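Local coordinates for hypothetical protein AQ_1575 (Aquifex aeolicus, PDB 1LFP) that probably binds DNA and takes part in transcription regulation as a member of the TACO1 family, at residues E112-H115 against V116-H120. Residues are numbered along the deposited sequence; the frame is centred on the assembly and turned at random.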
loop_
_atom_site.group_PDB
_atom_site.type_symbol
_atom_site.label_atom_id
_atom_site.label_comp_id
_atom_site.label_asym_id
_atom_site.label_seq_id
_atom_site.Cartn_x
_atom_site.Cartn_y
_atom_site.Cartn_z
ATOM N N GLU A 112 3.755 -18.717 3.298
ATOM C CA GLU A 112 4.876 -17.877 2.880
ATOM C C GLU A 112 5.057 -16.747 3.892
ATOM O O GLU A 112 6.185 -16.394 4.283
ATOM C CB GLU A 112 4.590 -17.255 1.510
ATOM C CG GLU A 112 4.147 -18.233 0.427
ATOM C CD GLU A 112 3.658 -17.529 -0.836
ATOM O OE1 GLU A 112 4.362 -16.640 -1.335
ATOM O OE2 GLU A 112 2.569 -17.875 -1.342
ATOM N N VAL A 113 3.942 -16.192 4.337
ATOM C CA VAL A 113 3.995 -15.058 5.263
ATOM C C VAL A 113 4.473 -15.502 6.628
ATOM O O VAL A 113 5.339 -14.848 7.234
ATOM C CB VAL A 113 2.637 -14.359 5.338
ATOM C CG1 VAL A 113 2.629 -13.370 6.484
ATOM C CG2 VAL A 113 2.365 -13.625 4.028
ATOM N N ARG A 114 3.969 -16.647 7.086
ATOM C CA ARG A 114 4.384 -17.191 8.354
ATOM C C ARG A 114 5.884 -17.417 8.304
ATOM O O ARG A 114 6.561 -17.031 9.223
ATOM C CB ARG A 114 3.682 -18.515 8.671
ATOM C CG ARG A 114 3.921 -18.995 10.118
ATOM C CD ARG A 114 3.082 -20.237 10.456
ATOM N NE ARG A 114 1.644 -20.007 10.279
ATOM C CZ ARG A 114 0.859 -19.365 11.147
ATOM N NH1 ARG A 114 1.357 -18.880 12.283
ATOM N NH2 ARG A 114 -0.432 -19.200 10.872
ATOM N N HIS A 115 6.396 -18.005 7.206
ATOM C CA HIS A 115 7.825 -18.265 7.103
ATOM C C HIS A 115 8.583 -16.972 7.200
ATOM O O HIS A 115 9.580 -16.903 7.911
ATOM C CB HIS A 115 8.214 -18.957 5.776
ATOM C CG HIS A 115 7.930 -20.434 5.738
ATOM N ND1 HIS A 115 6.653 -20.948 5.738
ATOM C CD2 HIS A 115 8.761 -21.504 5.719
ATOM C CE1 HIS A 115 6.706 -22.270 5.721
ATOM N NE2 HIS A 115 7.976 -22.633 5.710
ATOM N N VAL A 116 8.139 -15.947 6.468
ATOM C CA VAL A 116 8.856 -14.668 6.530
ATOM C C VAL A 116 8.912 -14.129 7.954
ATOM O O VAL A 116 9.957 -13.652 8.419
ATOM C CB VAL A 116 8.186 -13.588 5.650
ATOM C CG1 VAL A 116 8.933 -12.268 5.788
ATOM C CG2 VAL A 116 8.140 -14.063 4.187
ATOM N N PHE A 117 7.780 -14.144 8.642
ATOM C CA PHE A 117 7.754 -13.636 10.018
ATOM C C PHE A 117 8.750 -14.384 10.918
ATOM O O PHE A 117 9.570 -13.778 11.595
ATOM C CB PHE A 117 6.347 -13.765 10.589
ATOM C CG PHE A 117 5.495 -12.510 10.445
ATOM C CD1 PHE A 117 5.571 -11.493 11.394
ATOM C CD2 PHE A 117 4.603 -12.369 9.378
ATOM C CE1 PHE A 117 4.774 -10.334 11.307
ATOM C CE2 PHE A 117 3.791 -11.205 9.271
ATOM C CZ PHE A 117 3.884 -10.188 10.244
ATOM N N THR A 118 8.662 -15.704 10.919
ATOM C CA THR A 118 9.548 -16.542 11.721
ATOM C C THR A 118 11.033 -16.346 11.439
ATOM O O THR A 118 11.827 -16.154 12.364
ATOM C CB THR A 118 9.201 -18.007 11.535
ATOM O OG1 THR A 118 7.850 -18.218 11.962
ATOM C CG2 THR A 118 10.142 -18.892 12.364
ATOM N N LYS A 119 11.400 -16.363 10.168
ATOM C CA LYS A 119 12.787 -16.197 9.764
ATOM C C LYS A 119 13.404 -14.943 10.345
ATOM O O LYS A 119 14.562 -14.937 10.745
ATOM C CB LYS A 119 12.874 -16.169 8.245
ATOM C CG LYS A 119 12.888 -17.542 7.612
ATOM C CD LYS A 119 11.794 -18.468 8.150
ATOM C CE LYS A 119 11.718 -19.720 7.284
ATOM N NZ LYS A 119 11.657 -19.318 5.840
ATOM N N HIS A 120 12.611 -13.880 10.421
ATOM C CA HIS A 120 13.104 -12.627 10.949
ATOM C C HIS A 120 12.811 -12.361 12.425
ATOM O O HIS A 120 12.910 -11.234 12.877
ATOM C CB HIS A 120 12.597 -11.490 10.070
ATOM C CG HIS A 120 13.067 -11.594 8.653
ATOM N ND1 HIS A 120 14.326 -11.200 8.256
ATOM C CD2 HIS A 120 12.473 -12.122 7.557
ATOM C CE1 HIS A 120 14.487 -11.480 6.975
ATOM N NE2 HIS A 120 13.378 -12.042 6.527
#
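Phe117 N donates to Val113 O at 2.9 Å, one of the i to i+4 bonds that carry the last turns of the α-helix 106-119. Val116 N to Glu112 O and Thr118 N to Arg114 O, each at 3.0 Å, are neighbouring bonds of the same set. Beyond these regular bonds the helix ends: two weak bonds, from His120 N to Val116 O and to Phe117 O, accompany the departure of His120 from helical geometry. On the buried face, Val113 and Phe117 point the same way, and both touch Leu124 of the short strand 123-124. Val113 CG1, anti to the backbone N (chi1 169°), lies 3.6 Å from Phe117 CD2. Without the ring of Phe117, as with an alanine here, Val113 CG1 and Leu124 would probably lose their shared aromatic neighbour and a gap would open between helix and strand. Val116 packs on Ala224 of helix 212-226, so this one helix joins a strand and a second helix. On the exposed side, His115 ND1 is hydrogen-bonded to Ser111 O, one turn back. The course of the Lys119 chain is doubtful, its middle lying too close to His115 O; as modelled, NZ sits at the imidazole edge, 3.6 Å from His115 CD2.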